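Local coordinates for 4'-phospho-dehydrooxetanocin synthase (Bacillus megaterium, PDB 5UL3), which catalyses the oxidative ring contraction of dAMP to an oxetane aldehyde in oxetanocin A biosynthesis, using cobalamin, a [4Fe-4S] cluster and S-adenosylmethionine, at residues A[613-616]-A[622-625]; A[488-493]-A[639-644]; A[55-60]-A[338-343]; A[224-229]-A[574-579]; A[706-709]-A[714-717]. All coordinates share one frame; numbering follows the deposited sequence.

In the fold
Along the chain, contact 3 begins first, joining the hairpin of strands 49-53 and 60-64 to helix 335-351 of the partial barrel. Contact 4 ties helix 224-230 of the cobalamin-binding Rossmann fold to the loop before strand 580-581. Contact 2 packs helix 484-493 on helix 620-648, whose start also serves contact 1, about 28 Å away centre to centre. Contact 5 closes the turn after helix 683-709; its centre is about 11 Å from that of contact 1, and E622 meets T714 between them. Contacts 2 and 3, whose centres are about 50 Å apart, lie on opposite sides of the chain's centre. Contacts 2, 3 and 4 thus join distant parts of the sequence, while 1 and 5 shape local turns.

Contact 1: residues A[613-616]-A[622-625]; sequences SLHK and EKKK
K623 and H615 supply most of the surface buried here, K623 by laying its chain across both the imidazole and the backbone behind it. CG of H615 stands opposite the backbone N (chi1 172°), which carries the ring off its helix toward 622-625. The ring is then met in two ways by one residue. K623 CG sits over a face, 4.2 Å from the ring centroid and 26° off the ring normal, a CH-pi contact. At the edge, K623 O lies in the ring plane, 3.2 Å from H615 CD2. The two side chains cross at about a right angle, and the backbones come close, with CA of H615 and CA of K623 5.3 Å apart.

The rest of the lysine follows the end of the first helix. Its chi1 of -112° is off the usual staggered values, and the bend at chi4 turns the amine back over the peptide groups. K623 CE comes within 3.2 Å of H615 O, and K623 NZ lies 3.6 Å from K616 O. The hydrogen bond of the amine goes slightly further along, to A618 O. Its charge is therefore gathered among the carbonyls at the C-terminal end of helix 588-617, a position that the helix dipole would be expected to favour. Such close backbones and a short link are typical of an alpha-alpha hairpin, here formed by helices 588-617 and 620-648.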
# COMPACT_ATOMS: atom_id res chain seq x y z
N SER A 613 -9.74 13.35 14.99
CA SER A 613 -8.45 13.82 15.48
C SER A 613 -8.40 13.86 17.01
O SER A 613 -7.40 13.46 17.62
CB SER A 613 -8.15 15.21 14.91
OG SER A 613 -6.96 15.75 15.45
N LEU A 614 -9.47 14.35 17.64
CA LEU A 614 -9.52 14.35 19.11
C LEU A 614 -9.54 12.94 19.66
O LEU A 614 -8.95 12.67 20.72
CB LEU A 614 -10.75 15.13 19.60
CG LEU A 614 -10.72 16.62 19.31
CD1 LEU A 614 -12.09 17.22 19.57
CD2 LEU A 614 -9.68 17.31 20.19
N HIS A 615 -10.19 12.02 18.95
CA HIS A 615 -10.34 10.66 19.45
C HIS A 615 -8.99 9.98 19.59
O HIS A 615 -8.77 9.22 20.54
CB HIS A 615 -11.25 9.87 18.51
CG HIS A 615 -11.33 8.41 18.82
ND1 HIS A 615 -10.51 7.48 18.21
CD2 HIS A 615 -12.13 7.72 19.66
CE1 HIS A 615 -10.80 6.28 18.68
NE2 HIS A 615 -11.78 6.39 19.56
N LYS A 616 -8.07 10.28 18.67
CA LYS A 616 -6.75 9.65 18.70
C LYS A 616 -6.02 9.91 20.01
O LYS A 616 -5.19 9.09 20.42
CB LYS A 616 -5.91 10.16 17.53
CG LYS A 616 -6.41 9.76 16.16
CD LYS A 616 -5.46 10.21 15.06
CE LYS A 616 -6.06 9.96 13.68
NZ LYS A 616 -5.16 10.39 12.58
N GLU A 622 -13.45 9.83 27.37
CA GLU A 622 -13.73 10.69 26.22
C GLU A 622 -13.57 9.92 24.91
O GLU A 622 -14.32 10.16 23.95
CB GLU A 622 -12.80 11.92 26.22
CG GLU A 622 -13.09 12.91 27.37
CD GLU A 622 -12.43 14.27 27.16
OE1 GLU A 622 -11.99 14.56 26.02
OE2 GLU A 622 -12.37 15.08 28.12
N LYS A 623 -12.61 9.00 24.86
CA LYS A 623 -12.43 8.19 23.65
C LYS A 623 -13.71 7.47 23.29
O LYS A 623 -14.15 7.47 22.13
CB LYS A 623 -11.28 7.20 23.84
CG LYS A 623 -10.07 7.50 23.00
CD LYS A 623 -9.23 6.25 22.79
CE LYS A 623 -7.94 6.57 22.05
NZ LYS A 623 -6.97 7.30 22.92
N LYS A 624 -14.36 6.86 24.29
CA LYS A 624 -15.59 6.13 24.01
C LYS A 624 -16.71 7.08 23.62
O LYS A 624 -17.53 6.75 22.76
CB LYS A 624 -15.95 5.26 25.21
CG LYS A 624 -14.87 4.21 25.49
CD LYS A 624 -15.16 3.31 26.69
CE LYS A 624 -14.14 2.15 26.79
NZ LYS A 624 -12.75 2.50 27.29
N LYS A 625 -16.76 8.27 24.22
CA LYS A 625 -17.78 9.25 23.84
C LYS A 625 -17.59 9.70 22.39
O LYS A 625 -18.54 9.67 21.59
CB LYS A 625 -17.71 10.44 24.81
CG LYS A 625 -18.75 11.53 24.57
CD LYS A 625 -20.16 11.00 24.65
CE LYS A 625 -20.58 10.69 26.07
NZ LYS A 625 -22.02 10.34 26.13

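Contact 2: residues A[488-493]-A[639-644]; sequences ENLDFL and FLLKYL
L490 reaches L641 and K642 across an antiparallel helix pair that joins helix 484-493, within the radical SAM core, to helix 620-648 of the C-terminal bundle. The short axes approach to 10.7 Å with 144° between their N-to-C directions. With CG beside the backbone N (chi1 -66°) and the chain then extended, L490 pushes both methyls at its neighbour. CD1 of L490 rests 3.8 Å from K642 CA, touching backbone as much as side chain, while CD2 of L490 comes to 4.2 Å from L641 CG.

K642 starts out the other way, CG opposite the backbone N (chi1 -167°), and runs straight as far as its bend at chi4. On the way its CD meets the edge of the F639 ring in the ring plane. The amine then turns toward helix 484-493, and its salt bridge is with E494, the residue just after that helix. D491, crossing the lysine at about a right angle, stays beyond salt-bridge range, D491 OD1 and K642 NZ being 4.0 Å apart. A water fills the link: it donates to D491 OD1 at 2.6 Å and accepts a weak bond of 3.3 Å from K642 NZ.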
# COMPACT_ATOMS: atom_id res chain seq x y z
N GLU A 488 -30.33 -3.53 -3.23
CA GLU A 488 -29.63 -4.76 -2.90
C GLU A 488 -28.41 -4.48 -2.03
O GLU A 488 -28.14 -5.22 -1.07
CB GLU A 488 -29.21 -5.49 -4.18
CG GLU A 488 -30.38 -6.02 -5.02
CD GLU A 488 -30.02 -6.18 -6.49
OE1 GLU A 488 -28.82 -6.23 -6.82
OE2 GLU A 488 -30.95 -6.26 -7.33
N ASN A 489 -27.68 -3.42 -2.34
CA ASN A 489 -26.52 -3.05 -1.54
C ASN A 489 -26.92 -2.70 -0.11
O ASN A 489 -26.28 -3.14 0.86
CB ASN A 489 -25.80 -1.87 -2.18
CG ASN A 489 -24.86 -2.30 -3.28
OD1 ASN A 489 -24.57 -3.49 -3.42
ND2 ASN A 489 -24.36 -1.35 -4.05
N LEU A 490 -27.94 -1.85 0.04
CA LEU A 490 -28.39 -1.43 1.36
C LEU A 490 -28.83 -2.63 2.19
O LEU A 490 -28.50 -2.72 3.39
CB LEU A 490 -29.52 -0.42 1.22
CG LEU A 490 -29.18 0.94 0.60
CD1 LEU A 490 -30.47 1.68 0.25
CD2 LEU A 490 -28.32 1.77 1.58
N ASP A 491 -29.60 -3.55 1.58
CA ASP A 491 -29.99 -4.79 2.26
C ASP A 491 -28.77 -5.56 2.75
O ASP A 491 -28.70 -5.99 3.90
CB ASP A 491 -30.82 -5.66 1.32
CG ASP A 491 -32.23 -5.14 1.12
OD1 ASP A 491 -32.64 -4.22 1.85
OD2 ASP A 491 -32.93 -5.67 0.22
N PHE A 492 -27.80 -5.79 1.85
CA PHE A 492 -26.55 -6.45 2.22
C PHE A 492 -25.88 -5.78 3.42
O PHE A 492 -25.49 -6.44 4.38
CB PHE A 492 -25.60 -6.47 1.02
CG PHE A 492 -24.20 -6.98 1.33
CD1 PHE A 492 -23.91 -8.33 1.26
CD2 PHE A 492 -23.19 -6.09 1.66
CE1 PHE A 492 -22.62 -8.80 1.52
CE2 PHE A 492 -21.90 -6.56 1.94
CZ PHE A 492 -21.62 -7.92 1.86
N LEU A 493 -25.72 -4.45 3.34
CA LEU A 493 -25.02 -3.70 4.37
C LEU A 493 -25.74 -3.69 5.71
O LEU A 493 -25.09 -3.50 6.75
CB LEU A 493 -24.80 -2.26 3.89
CG LEU A 493 -23.83 -2.15 2.72
CD1 LEU A 493 -24.01 -0.82 2.08
CD2 LEU A 493 -22.38 -2.31 3.21
N PHE A 639 -28.22 5.52 6.55
CA PHE A 639 -29.65 5.61 6.33
C PHE A 639 -30.05 6.85 5.55
O PHE A 639 -31.19 6.92 5.08
CB PHE A 639 -30.38 5.50 7.66
CG PHE A 639 -30.39 4.11 8.21
CD1 PHE A 639 -31.13 3.12 7.58
CD2 PHE A 639 -29.63 3.77 9.31
CE1 PHE A 639 -31.12 1.81 8.06
CE2 PHE A 639 -29.61 2.47 9.79
CZ PHE A 639 -30.36 1.48 9.17
N LEU A 640 -29.12 7.80 5.37
CA LEU A 640 -29.34 8.85 4.39
C LEU A 640 -29.66 8.27 3.02
O LEU A 640 -30.65 8.66 2.38
CB LEU A 640 -28.12 9.76 4.29
CG LEU A 640 -28.10 10.61 3.02
CD1 LEU A 640 -29.16 11.76 3.08
CD2 LEU A 640 -26.71 11.15 2.74
N LEU A 641 -28.81 7.35 2.54
CA LEU A 641 -29.05 6.78 1.22
C LEU A 641 -30.34 5.96 1.20
O LEU A 641 -31.07 5.99 0.20
CB LEU A 641 -27.86 5.92 0.79
CG LEU A 641 -28.00 5.37 -0.62
CD1 LEU A 641 -28.35 6.50 -1.58
CD2 LEU A 641 -26.70 4.68 -1.04
N LYS A 642 -30.62 5.22 2.27
CA LYS A 642 -31.88 4.48 2.31
C LYS A 642 -33.06 5.44 2.25
O LYS A 642 -34.06 5.17 1.57
CB LYS A 642 -31.94 3.61 3.57
CG LYS A 642 -33.06 2.59 3.56
CD LYS A 642 -33.00 1.70 4.78
CE LYS A 642 -33.73 0.37 4.55
NZ LYS A 642 -33.06 -0.60 3.61
N TYR A 643 -32.93 6.60 2.90
CA TYR A 643 -33.97 7.62 2.88
C TYR A 643 -34.12 8.23 1.49
O TYR A 643 -35.25 8.45 1.02
CB TYR A 643 -33.63 8.68 3.92
CG TYR A 643 -34.65 9.78 4.10
CD1 TYR A 643 -35.89 9.53 4.65
CD2 TYR A 643 -34.33 11.09 3.76
CE1 TYR A 643 -36.82 10.55 4.83
CE2 TYR A 643 -35.25 12.12 3.95
CZ TYR A 643 -36.49 11.84 4.48
OH TYR A 643 -37.39 12.87 4.65
N LEU A 644 -33.00 8.53 0.82
CA LEU A 644 -33.08 9.07 -0.54
C LEU A 644 -33.74 8.08 -1.50
O LEU A 644 -34.59 8.46 -2.31
CB LEU A 644 -31.69 9.46 -1.04
CG LEU A 644 -31.02 10.66 -0.35
CD1 LEU A 644 -29.55 10.79 -0.77
CD2 LEU A 644 -31.77 11.93 -0.68
O HOH W 1 -33.07 -2.01 0.58

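Contact 3: residues A[55-60]-A[338-343]; sequences ETDNTT and TLKQLD
K340 leaves its helix with CG opposite the backbone N (chi1 165°), stays extended through the next two torsions and bends only at chi4 (-64°), which brings NZ up to T56. The threonine answers with OG1 set between its backbone N and carbonyl carbon (chi1 66°), and the two side chains reach each other tip to tip. The loop that presents T56 is a type II' beta turn over residues 55-58: T56 has positive phi, D57 follows with phi negative and psi near zero, as the third position of such a turn requires, and N58 N bonds back to E55 O at 2.8 Å. It lies in the connection of a beta hairpin, between antiparallel strands 49-53 and 60-64. K340 belongs to helix 335-351, which makes the beta-alpha-beta crossover from strand 305-311 to strand 357-360 in the partial barrel.

K340 NZ donates to T56 OG1 at 2.9 Å, and T56 OG1 in turn donates a hydrogen bond to E55 OE1 at 2.7 Å, so the hydroxyl direction is fixed from both ends. The acceptor is approached from above the carboxylate plane. D57 comes in from another direction, its OD2 in van der Waals contact with K340 CE at 3.4 Å. D57 OD1 and K340 NZ, 4.3 Å apart, are opposite charges beyond salt-bridge range. The lysine's salt bridge is instead with D344, one turn along its helix.

Behind the threonine, E55 and N58 hold the turn together by reciprocal bonds. E55 N donates to N58 OD1 at 2.9 Å, and N58 ND2 reaches E55 OE2 at 2.9 Å, again from above the carboxylate plane.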
# COMPACT_ATOMS: atom_id res chain seq x y z
N GLU A 55 24.25 -6.32 1.60
CA GLU A 55 23.27 -5.91 2.61
C GLU A 55 22.96 -7.09 3.52
O GLU A 55 23.18 -8.24 3.15
CB GLU A 55 21.99 -5.37 1.95
CG GLU A 55 21.40 -6.28 0.88
CD GLU A 55 20.66 -7.48 1.47
OE1 GLU A 55 19.95 -7.33 2.49
OE2 GLU A 55 20.78 -8.59 0.92
N THR A 56 22.44 -6.78 4.72
CA THR A 56 22.14 -7.74 5.78
C THR A 56 23.10 -8.94 5.81
O THR A 56 24.24 -8.80 6.27
CB THR A 56 20.68 -8.24 5.72
OG1 THR A 56 20.42 -8.99 4.53
CG2 THR A 56 19.71 -7.04 5.79
N ASP A 57 22.67 -10.10 5.35
CA ASP A 57 23.44 -11.33 5.50
C ASP A 57 24.50 -11.53 4.42
O ASP A 57 25.03 -12.64 4.30
CB ASP A 57 22.53 -12.55 5.56
CG ASP A 57 21.79 -12.82 4.25
OD1 ASP A 57 21.79 -11.98 3.34
OD2 ASP A 57 21.18 -13.91 4.16
N ASN A 58 24.84 -10.49 3.65
CA ASN A 58 25.90 -10.62 2.66
C ASN A 58 26.73 -9.35 2.57
O ASN A 58 27.51 -9.18 1.62
CB ASN A 58 25.31 -10.99 1.28
CG ASN A 58 24.27 -10.01 0.80
OD1 ASN A 58 24.59 -8.92 0.32
ND2 ASN A 58 22.99 -10.40 0.91
N THR A 59 26.60 -8.45 3.55
CA THR A 59 27.36 -7.22 3.54
C THR A 59 28.85 -7.53 3.49
O THR A 59 29.34 -8.44 4.16
CB THR A 59 27.03 -6.39 4.79
OG1 THR A 59 25.59 -6.29 4.92
CG2 THR A 59 27.59 -4.99 4.64
N THR A 60 29.56 -6.77 2.67
CA THR A 60 30.93 -7.06 2.27
C THR A 60 31.76 -5.79 2.37
O THR A 60 31.32 -4.73 1.94
CB THR A 60 31.00 -7.58 0.82
OG1 THR A 60 30.15 -8.71 0.68
CG2 THR A 60 32.44 -8.00 0.47
N THR A 338 10.69 -14.74 3.52
CA THR A 338 9.65 -14.00 4.24
C THR A 338 10.00 -13.91 5.73
O THR A 338 9.93 -12.83 6.33
CB THR A 338 8.29 -14.68 4.04
OG1 THR A 338 7.95 -14.66 2.64
CG2 THR A 338 7.17 -13.92 4.80
N LEU A 339 10.39 -15.03 6.33
CA LEU A 339 10.67 -15.02 7.77
C LEU A 339 11.94 -14.25 8.09
O LEU A 339 12.01 -13.55 9.11
CB LEU A 339 10.75 -16.46 8.29
CG LEU A 339 9.41 -17.21 8.28
CD1 LEU A 339 9.56 -18.70 8.60
CD2 LEU A 339 8.41 -16.54 9.23
N LYS A 340 12.95 -14.34 7.21
CA LYS A 340 14.17 -13.56 7.40
C LYS A 340 13.89 -12.07 7.30
O LYS A 340 14.33 -11.28 8.15
CB LYS A 340 15.23 -13.96 6.36
CG LYS A 340 16.36 -12.91 6.30
CD LYS A 340 17.25 -13.09 5.09
CE LYS A 340 18.46 -12.16 5.11
NZ LYS A 340 18.10 -10.70 5.04
N GLN A 341 13.16 -11.65 6.26
CA GLN A 341 12.90 -10.23 6.09
C GLN A 341 12.03 -9.69 7.22
O GLN A 341 12.24 -8.56 7.69
CB GLN A 341 12.24 -9.97 4.72
CG GLN A 341 13.22 -10.29 3.57
CD GLN A 341 12.76 -9.76 2.22
OE1 GLN A 341 12.01 -8.79 2.14
NE2 GLN A 341 13.24 -10.40 1.15
N LEU A 342 11.05 -10.47 7.68
CA LEU A 342 10.26 -10.04 8.83
C LEU A 342 11.14 -9.88 10.06
O LEU A 342 11.02 -8.89 10.80
CB LEU A 342 9.12 -11.04 9.09
CG LEU A 342 7.93 -10.99 8.10
CD1 LEU A 342 7.09 -12.25 8.27
CD2 LEU A 342 7.08 -9.71 8.29
N ASP A 343 12.04 -10.84 10.28
CA ASP A 343 12.96 -10.75 11.42
C ASP A 343 13.82 -9.50 11.34
O ASP A 343 14.00 -8.81 12.35
CB ASP A 343 13.82 -12.01 11.48
CG ASP A 343 14.81 -11.97 12.64
OD1 ASP A 343 14.37 -12.17 13.79
OD2 ASP A 343 16.01 -11.73 12.40

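Contact 4: residues A[224-229]-A[574-579]; sequences PEQFFE and PDMNMG
Apolar contact dominates: M576 presses along the side of Q226 and then bends to the ring of F227. Q226 and M576 slide past each other in opposite directions, and the tightest point is 3.4 Å between Q226 CB and M576 SD. Q226 CB also lies 3.7 Å from M576 CG. M576 begins with CG opposite its backbone N (chi1 -173°) and bends at both later torsions, which delivers the terminal methyl to the aromatic ring, M576 CE being 3.8 Å from F227 CE1.

A Met-aromatic contact goes with it. M576 SD stands 4.9 Å from the F227 ring centroid and 48° off the ring normal, an oblique approach, neither over the ring nor in its plane. The same ring meets F194 edge-to-face, so the sulfur adds to an aromatic pair within the cobalamin-binding Rossmann fold, to which helix 224-230 belongs; the F227 side chain is about 11 Å from the bound cofactor.

Between 224-229 and 574-579 no hydrogen bond forms. D575 shapes the loop, its OD1 accepting from N577 N at 3.1 Å in an Asx turn, with the donor well above the carboxylate plane. N577 OD1 ties the loop to K190 N of helix 190-205.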
# COMPACT_ATOMS: atom_id res chain seq x y z
N PRO A 224 2.96 8.55 -19.90
CA PRO A 224 4.33 8.99 -20.21
C PRO A 224 4.40 10.22 -21.10
O PRO A 224 5.36 11.00 -20.98
CB PRO A 224 4.94 7.76 -20.91
CG PRO A 224 3.77 7.06 -21.50
CD PRO A 224 2.64 7.26 -20.53
N GLU A 225 3.41 10.43 -21.97
CA GLU A 225 3.49 11.51 -22.95
C GLU A 225 3.60 12.88 -22.29
O GLU A 225 4.31 13.77 -22.79
CB GLU A 225 2.28 11.45 -23.89
CG GLU A 225 0.93 11.57 -23.19
CD GLU A 225 0.53 10.31 -22.43
OE1 GLU A 225 1.02 9.22 -22.77
OE2 GLU A 225 -0.27 10.42 -21.48
N GLN A 226 2.90 13.08 -21.17
CA GLN A 226 2.99 14.36 -20.47
C GLN A 226 4.39 14.59 -19.92
O GLN A 226 4.85 15.74 -19.85
CB GLN A 226 1.96 14.43 -19.34
CG GLN A 226 0.61 15.05 -19.73
CD GLN A 226 -0.42 14.01 -20.16
OE1 GLN A 226 -0.09 12.85 -20.38
NE2 GLN A 226 -1.68 14.43 -20.26
N PHE A 227 5.09 13.52 -19.54
CA PHE A 227 6.46 13.66 -19.08
C PHE A 227 7.43 13.88 -20.23
O PHE A 227 8.33 14.72 -20.14
CB PHE A 227 6.87 12.43 -18.26
CG PHE A 227 6.29 12.40 -16.88
CD1 PHE A 227 5.01 11.92 -16.66
CD2 PHE A 227 7.02 12.86 -15.79
CE1 PHE A 227 4.47 11.89 -15.38
CE2 PHE A 227 6.49 12.83 -14.52
CZ PHE A 227 5.20 12.34 -14.31
N PHE A 228 7.25 13.15 -21.34
CA PHE A 228 8.15 13.29 -22.48
C PHE A 228 8.00 14.67 -23.13
O PHE A 228 8.97 15.20 -23.68
CB PHE A 228 7.89 12.19 -23.50
CG PHE A 228 8.27 10.80 -23.04
CD1 PHE A 228 9.40 10.60 -22.26
CD2 PHE A 228 7.50 9.70 -23.39
CE1 PHE A 228 9.76 9.33 -21.84
CE2 PHE A 228 7.84 8.43 -22.96
CZ PHE A 228 8.98 8.24 -22.19
N GLU A 229 6.81 15.25 -23.07
CA GLU A 229 6.58 16.55 -23.69
C GLU A 229 7.46 17.62 -23.04
O GLU A 229 8.02 18.47 -23.73
CB GLU A 229 5.10 16.90 -23.58
CG GLU A 229 4.73 18.31 -23.97
CD GLU A 229 3.24 18.54 -23.80
OE1 GLU A 229 2.55 17.60 -23.36
OE2 GLU A 229 2.77 19.66 -24.10
N PRO A 574 -7.97 11.32 -19.90
CA PRO A 574 -7.79 11.04 -18.48
C PRO A 574 -6.99 12.15 -17.80
O PRO A 574 -6.36 12.99 -18.44
CB PRO A 574 -7.02 9.72 -18.47
CG PRO A 574 -6.19 9.80 -19.71
CD PRO A 574 -7.03 10.54 -20.74
N ASP A 575 -7.04 12.14 -16.47
CA ASP A 575 -6.19 13.00 -15.67
C ASP A 575 -4.84 12.31 -15.48
O ASP A 575 -4.77 11.18 -15.01
CB ASP A 575 -6.83 13.30 -14.31
CG ASP A 575 -5.98 14.20 -13.44
OD1 ASP A 575 -5.04 14.84 -13.97
OD2 ASP A 575 -6.24 14.28 -12.23
N MET A 576 -3.76 13.01 -15.87
CA MET A 576 -2.42 12.46 -15.73
C MET A 576 -1.99 12.39 -14.27
O MET A 576 -1.37 11.41 -13.83
CB MET A 576 -1.47 13.33 -16.55
CG MET A 576 -0.06 12.84 -16.68
SD MET A 576 1.11 14.02 -16.03
CE MET A 576 1.18 13.39 -14.37
N ASN A 577 -2.32 13.42 -13.49
CA ASN A 577 -1.91 13.50 -12.09
C ASN A 577 -2.61 12.45 -11.23
O ASN A 577 -2.02 11.97 -10.25
CB ASN A 577 -2.18 14.92 -11.57
CG ASN A 577 -1.93 15.07 -10.09
OD1 ASN A 577 -0.82 14.83 -9.61
ND2 ASN A 577 -2.95 15.49 -9.36
N MET A 578 -3.84 12.07 -11.56
CA MET A 578 -4.58 11.10 -10.78
C MET A 578 -4.79 9.77 -11.50
O MET A 578 -5.43 8.87 -10.95
CB MET A 578 -5.93 11.67 -10.34
CG MET A 578 -5.82 12.82 -9.34
SD MET A 578 -4.81 12.42 -7.88
CE MET A 578 -5.71 11.04 -7.17
N GLY A 579 -4.24 9.63 -12.71
CA GLY A 579 -4.33 8.37 -13.44
C GLY A 579 -5.74 7.87 -13.65
O GLY A 579 -5.96 6.65 -13.68

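Contact 5: residues A[706-709]-A[714-717]; sequences ADLN and TDSE. With EDO (1,2-ethanediol), chain K.
The carboxylate of D715 is approached by L708 from one side of its plane: CD2 of the leucine comes in obliquely, 3.8 Å from D715 OD2 and offset beyond the oxygen. Backbone N-H groups take up the oxygens. S716 N donates to D715 OD1 at 2.7 Å from the anti side, 23° out of plane, and L721 N bonds to the same oxygen, while H722 N holds D715 OD2. Three bonds therefore fix the tilt of the group, and the surrounding dipoles would be expected to favour its charged form. The setting is a helix-loop-helix connection in the C-terminal helix bundle: helix 683-709 ends, the chain turns back past L708, and D715 sits before helix 720-730, receiving N-H groups from its first turn.

L708 sends CG opposite its backbone N (chi1 175°), carrying its branches from the helix to the returning chain. CD1 of L708 lies 3.9 Å from D715 CB and equally 3.9 Å from D715 N, so one methyl follows the backbone while the other touches OD2. T714 itself turns its hydroxyl to E622 of helix 620-648.

The second carboxylate, D707, faces another way from the same helix. Its OD2 is bonded to Y629 OH, and a 1,2-ethanediol molecule, probably from the crystallisation liquor, donates from O2 to D707 OD1 at 2.8 Å.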
# COMPACT_ATOMS: atom_id res chain seq x y z
N ALA A 706 -23.19 20.16 23.30
CA ALA A 706 -23.50 20.19 24.73
C ALA A 706 -22.43 19.47 25.54
O ALA A 706 -22.03 19.95 26.61
CB ALA A 706 -24.87 19.56 24.98
N ASP A 707 -21.95 18.33 25.04
CA ASP A 707 -20.89 17.63 25.76
C ASP A 707 -19.63 18.48 25.83
O ASP A 707 -18.91 18.47 26.84
CB ASP A 707 -20.58 16.28 25.10
CG ASP A 707 -21.63 15.23 25.37
OD1 ASP A 707 -22.39 15.36 26.36
OD2 ASP A 707 -21.70 14.25 24.59
N LEU A 708 -19.34 19.22 24.76
CA LEU A 708 -18.18 20.10 24.79
C LEU A 708 -18.38 21.21 25.81
O LEU A 708 -17.50 21.48 26.64
CB LEU A 708 -17.94 20.67 23.39
CG LEU A 708 -16.84 21.72 23.26
CD1 LEU A 708 -15.51 21.15 23.73
CD2 LEU A 708 -16.74 22.15 21.79
N ASN A 709 -19.55 21.86 25.77
CA ASN A 709 -19.82 22.95 26.72
C ASN A 709 -19.82 22.47 28.17
O ASN A 709 -19.37 23.20 29.07
CB ASN A 709 -21.15 23.61 26.37
CG ASN A 709 -21.09 24.38 25.06
OD1 ASN A 709 -20.03 24.79 24.62
ND2 ASN A 709 -22.24 24.58 24.46
N THR A 714 -13.10 17.31 25.69
CA THR A 714 -12.13 18.39 25.72
C THR A 714 -11.74 18.79 24.31
O THR A 714 -11.41 17.93 23.49
CB THR A 714 -10.87 17.99 26.50
OG1 THR A 714 -11.24 17.51 27.80
CG2 THR A 714 -9.94 19.18 26.63
N ASP A 715 -11.75 20.10 24.04
CA ASP A 715 -11.38 20.62 22.73
C ASP A 715 -9.86 20.68 22.59
O ASP A 715 -9.11 20.58 23.56
CB ASP A 715 -11.95 22.02 22.54
CG ASP A 715 -12.30 22.32 21.08
OD1 ASP A 715 -11.70 21.69 20.17
OD2 ASP A 715 -13.16 23.20 20.85
N SER A 716 -9.42 20.86 21.35
CA SER A 716 -8.01 21.12 21.11
C SER A 716 -7.66 22.53 21.59
O SER A 716 -8.53 23.35 21.92
CB SER A 716 -7.68 20.97 19.63
OG SER A 716 -8.34 21.97 18.88
N GLU A 717 -6.35 22.81 21.63
CA GLU A 717 -5.90 24.10 22.12
C GLU A 717 -6.38 25.25 21.23
O GLU A 717 -6.66 26.34 21.73
CB GLU A 717 -4.38 24.10 22.26
CG GLU A 717 -3.75 25.46 22.56
CD GLU A 717 -2.25 25.37 22.79
OE1 GLU A 717 -1.84 24.93 23.89
OE2 GLU A 717 -1.48 25.73 21.88
C1 EDO K . -27.14 15.57 25.78
O1 EDO K . -27.58 16.77 25.14
C2 EDO K . -25.62 15.47 25.66
O2 EDO K . -24.99 16.30 26.64